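Local coordinates for protein major extracellular endoglucanase (Xanthomonas campestris pv. campestris, PDB 4TUF) that hydrolyses internal beta-1,4-glucosidic linkages in cellulose, lichenin and cereal beta-glucans through its family 5 glycosyl hydrolase catalytic domain, at residues E120-T124 with A169-W173; G160-T166 with I198-V203. All coordinates share one frame; numbering follows the deposited sequence.

Interaction 1 of 2, residues E120-T124 with A169-W173; sequences ELWYT and AATDW. With 2HP (dihydrogenphosphate ion), chain H.
Ala-169 presents its carbonyl oxygen to the benzo rim of Trp-122, near the ring plane and 3.8 Å from CZ2. At Ala-170 the carbonyl O accepts a hydrogen bond from Tyr-123 OH at 2.7 Å; Tyr-123 OH lies in the carbonyl plane, on a lone pair of Ala-170 O, with a C=O...O angle of 131°. Leu-121 CD1 touches the same oxygen. Thr-171 continues the wall round the indole, its carbonyl carbon lying 3.5 Å from Trp-122 CH2 at the ring edge. Asp-172 O approaches Trp-122 CH2 obliquely, while in its carboxylate OD1 is hydrogen-bonded to Thr-163 OG1 and Thr-166 OG1 and OD2 comes to 2.8 Å from O3 of the dihydrogenphosphate ion. Trp-173 opens helix 173-187, and its CE3 meets CE3 of Trp-122 at 3.9 Å. The Trp-122 indole reaches this place with CG between its own N and carbonyl carbon (chi1 52°), and Tyr-123 CD1 stands 3.4 Å above one of its faces. Trp-122 NE1 is hydrogen-bonded to Glu-129 OE1 on helix 129-143. The Trp-122 indole and the Tyr-123 phenol thus join two beta-alpha loops, those following strands 105-110 and 149-153, as neighbours at the C-terminal end of a TIM barrel.

Interaction 2 of 2, residues G160-T166 with I198-V203; sequences GAATWGT and ITDNPV
Asn-201 turns its carboxamide against the backbone of Trp-164 and so ties together, at that residue, the loops that follow the neighbouring strands 149-153 and 192-195 of the TIM barrel. Both ends of the amide engage the same residue: OD1 accepts a weak bond from Trp-164 N at 2.9 Å, its N-H...O angle only 128°, and ND2 donates to Trp-164 O at 3.1 Å, a straighter bond of 148°. That acceptor is used on a lone pair, although it lies tilted from the amide plane. The group gets there with CG anti to the backbone N (chi1 -160°). ND2 also donates to Val-203 O, 2.6 Å away and close to the amide plane, which fixes the rotation of the carboxamide from within its own segment.

Thr-163 crosses Asn-201 at about a right angle, with CB rather than OG1 facing OD1; its hydroxyl bonds instead to Asp-172. Pro-202 is set similarly across both threonines, its CG 3.5 Å from Thr-166 CG2. On the buried side Ile-198 puts CD1 3.9 Å from Trp-164 CB, and its CG2 lies at the edge of the indole, whose NE1 is bonded to Thr-222 O.

Toward the Gly-160 end the segments are bridged by a weak bond from Gly-160 N to Thr-199 OG1 (3.3 Å) and by two waters. One water lies within donating distance of Gly-160 O and Asp-200 O; the second can donate to Ala-162 O and accepts the N-H of Thr-199, its oxygen 2.8 Å from Thr-199 N.

Both contacts hold the loop between strand 149-153 and helix 173-187, interaction 1 by its later part and interaction 2 by its earlier part, against the loops on adjoining strands. The two halves are tied directly, since Trp-173 N lies 2.6 Å from Thr-163 O and Thr-171 O lies 2.7 Å from Thr-163 N, both probable hydrogen bonds. Each contact is partly buried, at 283 Å² and 425 Å² respectively. Interaction 1 is dominated by aromatic rims against main chain and has one cross-segment hydrogen bond, whereas interaction 2 combines a carboxamide and waters with a buried apolar patch round Ile-198. Ala-169 and Ala-170 form the exposed margin of one, Pro-202 and Val-203 that of the other; Trp-122 and Trp-164 are buried.

Interaction 1 of 2, residues E120-T124 with A169-W173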
ATOM      1  N   GLU A 120       9.462  -5.081 -11.962  1.00 38.37           N
ATOM      2  CA  GLU A 120       8.384  -5.838 -12.583  1.00 33.51           C
ATOM      3  C   GLU A 120       8.110  -7.124 -11.809  1.00 31.34           C
ATOM      4  O   GLU A 120       6.966  -7.443 -11.492  1.00 39.38           O
ATOM      5  CB  GLU A 120       8.724  -6.160 -14.038  1.00 27.30           C
ATOM      6  CG  GLU A 120       8.604  -4.975 -14.970  1.00 30.51           C
ATOM      7  CD  GLU A 120       9.003  -5.322 -16.386  1.00 43.52           C
ATOM      8  OE1 GLU A 120       9.297  -4.396 -17.170  1.00 40.63           O
ATOM      9  OE2 GLU A 120       9.026  -6.526 -16.714  1.00 46.41           O
ATOM     10  N   LEU A 121       9.176  -7.853 -11.501  1.00 25.00           N
ATOM     11  CA  LEU A 121       9.066  -9.114 -10.788  1.00 24.53           C
ATOM     12  C   LEU A 121       9.562  -8.963  -9.359  1.00 29.13           C
ATOM     13  O   LEU A 121      10.053  -7.905  -8.971  1.00 28.70           O
ATOM     14  CB  LEU A 121       9.861 -10.200 -11.512  1.00 22.40           C
ATOM     15  CG  LEU A 121       9.589 -10.333 -13.009  1.00 21.38           C
ATOM     16  CD1 LEU A 121      10.519 -11.351 -13.638  1.00 20.95           C
ATOM     17  CD2 LEU A 121       8.142 -10.720 -13.224  1.00 22.24           C
ATOM     18  N   TRP A 122       9.450 -10.028  -8.578  1.00 25.85           N
ATOM     19  CA  TRP A 122       9.851  -9.987  -7.175  1.00 24.74           C
ATOM     20  C   TRP A 122      11.368 -10.103  -7.027  1.00 29.17           C
ATOM     21  O   TRP A 122      11.892 -10.167  -5.912  1.00 35.12           O
ATOM     22  CB  TRP A 122       9.147 -11.100  -6.393  1.00 30.21           C
ATOM     23  CG  TRP A 122       9.318 -12.447  -7.014  1.00 35.21           C
ATOM     24  CD1 TRP A 122      10.195 -13.421  -6.635  1.00 33.36           C
ATOM     25  CD2 TRP A 122       8.606 -12.965  -8.145  1.00 32.28           C
ATOM     26  NE1 TRP A 122      10.071 -14.512  -7.459  1.00 35.93           N
ATOM     27  CE2 TRP A 122       9.103 -14.256  -8.395  1.00 29.30           C
ATOM     28  CE3 TRP A 122       7.603 -12.457  -8.974  1.00 33.29           C
ATOM     29  CZ2 TRP A 122       8.627 -15.049  -9.434  1.00 29.77           C
ATOM     30  CZ3 TRP A 122       7.133 -13.245 -10.009  1.00 32.71           C
ATOM     31  CH2 TRP A 122       7.644 -14.526 -10.229  1.00 30.71           C
ATOM     32  N   TYR A 123      12.071 -10.124  -8.156  1.00 27.12           N
ATOM     33  CA  TYR A 123      13.523 -10.279  -8.156  1.00 26.15           C
ATOM     34  C   TYR A 123      14.139  -9.512  -9.300  1.00 32.84           C
ATOM     35  O   TYR A 123      13.466  -9.227 -10.294  1.00 31.50           O
ATOM     36  CB  TYR A 123      13.917 -11.749  -8.266  1.00 31.88           C
ATOM     37  CG  TYR A 123      13.488 -12.429  -9.561  1.00 34.04           C
ATOM     38  CD1 TYR A 123      12.219 -12.988  -9.695  1.00 30.44           C
ATOM     39  CD2 TYR A 123      14.361 -12.533 -10.636  1.00 34.25           C
ATOM     40  CE1 TYR A 123      11.834 -13.614 -10.865  1.00 32.49           C
ATOM     41  CE2 TYR A 123      13.985 -13.161 -11.808  1.00 35.49           C
ATOM     42  CZ  TYR A 123      12.725 -13.699 -11.919  1.00 36.01           C
ATOM     43  OH  TYR A 123      12.358 -14.328 -13.089  1.00 33.72           O
ATOM     44  N   THR A 124      15.420  -9.182  -9.161  1.00 30.19           N
ATOM     45  CA  THR A 124      16.150  -8.491 -10.218  1.00 30.21           C
ATOM     46  C   THR A 124      17.503  -9.143 -10.453  1.00 30.83           C
ATOM     47  O   THR A 124      17.809 -10.188  -9.889  1.00 35.33           O
ATOM     48  CB  THR A 124      16.383  -7.019  -9.879  1.00 34.27           C
ATOM     49  OG1 THR A 124      17.331  -6.931  -8.810  1.00 42.26           O
ATOM     50  CG2 THR A 124      15.084  -6.349  -9.462  1.00 31.94           C
ATOM     51  N   ALA A 169       7.316 -20.465 -14.076  1.00 41.82           N
ATOM     52  CA  ALA A 169       7.789 -20.181 -12.722  1.00 35.88           C
ATOM     53  C   ALA A 169       8.525 -18.849 -12.629  1.00 36.64           C
ATOM     54  O   ALA A 169       8.496 -18.187 -11.593  1.00 42.99           O
ATOM     55  CB  ALA A 169       8.681 -21.303 -12.237  1.00 30.66           C
ATOM     56  N   ALA A 170       9.174 -18.460 -13.720  1.00 29.33           N
ATOM     57  CA  ALA A 170      10.012 -17.274 -13.736  1.00 30.54           C
ATOM     58  C   ALA A 170       9.211 -15.984 -13.636  1.00 37.78           C
ATOM     59  O   ALA A 170       9.769 -14.933 -13.336  1.00 46.12           O
ATOM     60  CB  ALA A 170      10.861 -17.259 -14.996  1.00 30.53           C
ATOM     61  N   THR A 171       7.906 -16.057 -13.885  1.00 36.61           N
ATOM     62  CA  THR A 171       7.092 -14.851 -13.983  1.00 30.34           C
ATOM     63  C   THR A 171       5.770 -14.907 -13.211  1.00 34.73           C
ATOM     64  O   THR A 171       5.105 -13.884 -13.058  1.00 39.28           O
ATOM     65  CB  THR A 171       6.762 -14.530 -15.455  1.00 29.67           C
ATOM     66  OG1 THR A 171       6.059 -15.631 -16.043  1.00 35.51           O
ATOM     67  CG2 THR A 171       8.028 -14.262 -16.248  1.00 24.44           C
ATOM     68  N   ASP A 172       5.383 -16.085 -12.733  1.00 34.84           N
ATOM     69  CA  ASP A 172       4.091 -16.229 -12.061  1.00 32.19           C
ATOM     70  C   ASP A 172       4.090 -15.614 -10.662  1.00 34.44           C
ATOM     71  O   ASP A 172       4.578 -16.209  -9.703  1.00 33.66           O
ATOM     72  CB  ASP A 172       3.684 -17.703 -11.978  1.00 34.94           C
ATOM     73  CG  ASP A 172       3.011 -18.198 -13.251  1.00 46.78           C
ATOM     74  OD1 ASP A 172       2.667 -17.362 -14.117  1.00 41.64           O
ATOM     75  OD2 ASP A 172       2.814 -19.427 -13.378  1.00 56.23           O
ATOM     76  N   TRP A 173       3.512 -14.423 -10.557  1.00 37.48           N
ATOM     77  CA  TRP A 173       3.414 -13.709  -9.291  1.00 29.68           C
ATOM     78  C   TRP A 173       2.619 -14.474  -8.239  1.00 34.51           C
ATOM     79  O   TRP A 173       2.924 -14.393  -7.046  1.00 38.13           O
ATOM     80  CB  TRP A 173       2.786 -12.332  -9.515  1.00 20.06           C
ATOM     81  CG  TRP A 173       2.358 -11.642  -8.257  1.00 20.56           C
ATOM     82  CD1 TRP A 173       1.120 -11.141  -7.983  1.00 22.97           C
ATOM     83  CD2 TRP A 173       3.163 -11.375  -7.099  1.00 25.31           C
ATOM     84  NE1 TRP A 173       1.100 -10.579  -6.730  1.00 25.24           N
ATOM     85  CE2 TRP A 173       2.340 -10.710  -6.164  1.00 24.74           C
ATOM     86  CE3 TRP A 173       4.496 -11.636  -6.760  1.00 25.31           C
ATOM     87  CZ2 TRP A 173       2.804 -10.307  -4.910  1.00 24.31           C
ATOM     88  CZ3 TRP A 173       4.958 -11.233  -5.512  1.00 26.36           C
ATOM     89  CH2 TRP A 173       4.113 -10.578  -4.604  1.00 26.18           C
TER
HETATM   90  P   2HP H 404       4.340 -22.688 -11.690  1.00 85.30           P
HETATM   91  O1  2HP H 404       5.194 -23.009 -10.482  1.00 82.89           O
HETATM   92  O2  2HP H 404       2.903 -23.101 -11.438  1.00 83.71           O
HETATM   93  O3  2HP H 404       4.381 -21.205 -11.963  1.00 80.04           O
HETATM   94  O4  2HP H 404       4.893 -23.433 -12.887  1.00 85.30           O

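Interaction 2 of 2, residues G160-T166 with I198-V203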
ATOM      1  N   GLY A 160       4.512  -5.535 -15.942  1.00 30.97           N
ATOM      2  CA  GLY A 160       5.386  -5.938 -17.030  1.00 24.00           C
ATOM      3  C   GLY A 160       5.381  -7.426 -17.308  1.00 27.62           C
ATOM      4  O   GLY A 160       4.402  -7.975 -17.816  1.00 33.49           O
ATOM      5  N   ALA A 161       6.481  -8.084 -16.960  1.00 30.56           N
ATOM      6  CA  ALA A 161       6.660  -9.497 -17.267  1.00 33.11           C
ATOM      7  C   ALA A 161       5.914 -10.390 -16.277  1.00 29.79           C
ATOM      8  O   ALA A 161       5.724 -11.582 -16.526  1.00 32.81           O
ATOM      9  CB  ALA A 161       8.140  -9.845 -17.292  1.00 22.55           C
ATOM     10  N   ALA A 162       5.479  -9.806 -15.164  1.00 27.51           N
ATOM     11  CA  ALA A 162       4.753 -10.554 -14.143  1.00 26.73           C
ATOM     12  C   ALA A 162       3.512 -11.209 -14.729  1.00 31.98           C
ATOM     13  O   ALA A 162       2.760 -10.582 -15.474  1.00 40.10           O
ATOM     14  CB  ALA A 162       4.375  -9.640 -12.982  1.00 21.42           C
ATOM     15  N   THR A 163       3.311 -12.480 -14.415  1.00 30.45           N
ATOM     16  CA  THR A 163       2.106 -13.172 -14.851  1.00 29.28           C
ATOM     17  C   THR A 163       1.440 -13.873 -13.669  1.00 36.25           C
ATOM     18  O   THR A 163       1.884 -13.748 -12.527  1.00 38.25           O
ATOM     19  CB  THR A 163       2.400 -14.198 -15.958  1.00 27.97           C
ATOM     20  OG1 THR A 163       3.340 -15.169 -15.478  1.00 29.81           O
ATOM     21  CG2 THR A 163       2.973 -13.508 -17.198  1.00 22.73           C
ATOM     22  N   TRP A 164       0.372 -14.607 -13.952  1.00 34.75           N
ATOM     23  CA  TRP A 164      -0.427 -15.239 -12.914  1.00 26.22           C
ATOM     24  C   TRP A 164      -1.096 -16.484 -13.491  1.00 36.23           C
ATOM     25  O   TRP A 164      -1.953 -16.385 -14.370  1.00 39.73           O
ATOM     26  CB  TRP A 164      -1.464 -14.248 -12.382  1.00 26.08           C
ATOM     27  CG  TRP A 164      -2.288 -14.715 -11.214  1.00 29.66           C
ATOM     28  CD1 TRP A 164      -2.923 -15.912 -11.077  1.00 37.79           C
ATOM     29  CD2 TRP A 164      -2.605 -13.960 -10.041  1.00 30.69           C
ATOM     30  NE1 TRP A 164      -3.599 -15.960  -9.882  1.00 35.51           N
ATOM     31  CE2 TRP A 164      -3.421 -14.772  -9.227  1.00 32.16           C
ATOM     32  CE3 TRP A 164      -2.273 -12.679  -9.594  1.00 25.12           C
ATOM     33  CZ2 TRP A 164      -3.902 -14.348  -7.995  1.00 32.51           C
ATOM     34  CZ3 TRP A 164      -2.753 -12.259  -8.371  1.00 27.76           C
ATOM     35  CH2 TRP A 164      -3.555 -13.090  -7.584  1.00 31.03           C
ATOM     36  N   GLY A 165      -0.677 -17.651 -13.011  1.00 36.85           N
ATOM     37  CA  GLY A 165      -1.287 -18.914 -13.379  1.00 34.28           C
ATOM     38  C   GLY A 165      -1.017 -19.415 -14.785  1.00 40.44           C
ATOM     39  O   GLY A 165      -1.861 -20.096 -15.372  1.00 50.65           O
ATOM     40  N   THR A 166       0.156 -19.099 -15.327  1.00 39.09           N
ATOM     41  CA  THR A 166       0.504 -19.519 -16.685  1.00 35.63           C
ATOM     42  C   THR A 166       1.384 -20.766 -16.708  1.00 40.14           C
ATOM     43  O   THR A 166       1.681 -21.301 -17.774  1.00 42.10           O
ATOM     44  CB  THR A 166       1.242 -18.406 -17.447  1.00 36.77           C
ATOM     45  OG1 THR A 166       2.503 -18.153 -16.815  1.00 41.39           O
ATOM     46  CG2 THR A 166       0.418 -17.134 -17.461  1.00 31.20           C
ATOM     47  N   ILE A 198      -1.501  -7.825 -10.852  1.00 37.75           N
ATOM     48  CA  ILE A 198      -0.462  -7.637 -11.844  1.00 32.10           C
ATOM     49  C   ILE A 198      -1.016  -6.683 -12.893  1.00 36.05           C
ATOM     50  O   ILE A 198      -1.966  -5.948 -12.614  1.00 41.35           O
ATOM     51  CB  ILE A 198      -0.045  -8.972 -12.470  1.00 31.13           C
ATOM     52  CG1 ILE A 198      -1.249  -9.637 -13.140  1.00 26.94           C
ATOM     53  CG2 ILE A 198       0.526  -9.890 -11.392  1.00 25.35           C
ATOM     54  CD1 ILE A 198      -0.885 -10.760 -14.082  1.00 22.29           C
ATOM     55  N   THR A 199      -0.438  -6.676 -14.088  1.00 29.62           N
ATOM     56  CA  THR A 199      -1.039  -5.914 -15.175  1.00 35.05           C
ATOM     57  C   THR A 199      -1.656  -6.862 -16.208  1.00 34.33           C
ATOM     58  O   THR A 199      -2.557  -7.633 -15.870  1.00 34.33           O
ATOM     59  CB  THR A 199      -0.023  -4.954 -15.836  1.00 30.18           C
ATOM     60  OG1 THR A 199       1.208  -5.634 -16.094  1.00 33.57           O
ATOM     61  CG2 THR A 199       0.247  -3.792 -14.909  1.00 25.15           C
ATOM     62  N   ASP A 200      -1.189  -6.800 -17.455  1.00 28.82           N
ATOM     63  CA  ASP A 200      -1.696  -7.689 -18.506  1.00 36.41           C
ATOM     64  C   ASP A 200      -1.276  -9.135 -18.257  1.00 42.93           C
ATOM     65  O   ASP A 200      -0.158  -9.396 -17.808  1.00 39.85           O
ATOM     66  CB  ASP A 200      -1.202  -7.246 -19.883  1.00 37.23           C
ATOM     67  CG  ASP A 200      -1.993  -6.080 -20.452  1.00 45.33           C
ATOM     68  OD1 ASP A 200      -2.866  -5.534 -19.745  1.00 47.76           O
ATOM     69  OD2 ASP A 200      -1.732  -5.704 -21.616  1.00 51.37           O
ATOM     70  N   ASN A 201      -2.171 -10.072 -18.558  1.00 40.26           N
ATOM     71  CA  ASN A 201      -1.879 -11.488 -18.369  1.00 36.85           C
ATOM     72  C   ASN A 201      -2.266 -12.325 -19.594  1.00 40.76           C
ATOM     73  O   ASN A 201      -3.296 -12.087 -20.222  1.00 38.46           O
ATOM     74  CB  ASN A 201      -2.599 -12.001 -17.124  1.00 38.51           C
ATOM     75  CG  ASN A 201      -1.988 -13.271 -16.585  1.00 39.42           C
ATOM     76  OD1 ASN A 201      -0.807 -13.299 -16.246  1.00 40.25           O
ATOM     77  ND2 ASN A 201      -2.791 -14.328 -16.484  1.00 37.58           N
ATOM     78  N   PRO A 202      -1.430 -13.307 -19.949  1.00 45.11           N
ATOM     79  CA  PRO A 202      -1.740 -14.138 -21.122  1.00 41.71           C
ATOM     80  C   PRO A 202      -2.952 -15.066 -20.957  1.00 43.18           C
ATOM     81  O   PRO A 202      -3.427 -15.581 -21.968  1.00 48.88           O
ATOM     82  CB  PRO A 202      -0.459 -14.958 -21.324  1.00 28.38           C
ATOM     83  CG  PRO A 202       0.300 -14.842 -20.058  1.00 32.52           C
ATOM     84  CD  PRO A 202      -0.069 -13.539 -19.435  1.00 35.34           C
ATOM     85  N   VAL A 203      -3.437 -15.283 -19.734  1.00 37.16           N
ATOM     86  CA  VAL A 203      -4.665 -16.060 -19.534  1.00 37.57           C
ATOM     87  C   VAL A 203      -5.595 -15.422 -18.511  1.00 41.35           C
ATOM     88  O   VAL A 203      -5.149 -14.710 -17.617  1.00 43.01           O
ATOM     89  CB  VAL A 203      -4.393 -17.518 -19.057  1.00 41.03           C
ATOM     90  CG1 VAL A 203      -3.661 -18.325 -20.117  1.00 33.14           C
ATOM     91  CG2 VAL A 203      -3.648 -17.530 -17.730  1.00 35.38           C
TER
HETATM   92  O   HOH W   1       1.799  -7.597 -18.232  1.00 47.07           O
HETATM   93  O   HOH W   2       1.721  -8.110 -15.225  1.00 34.92           O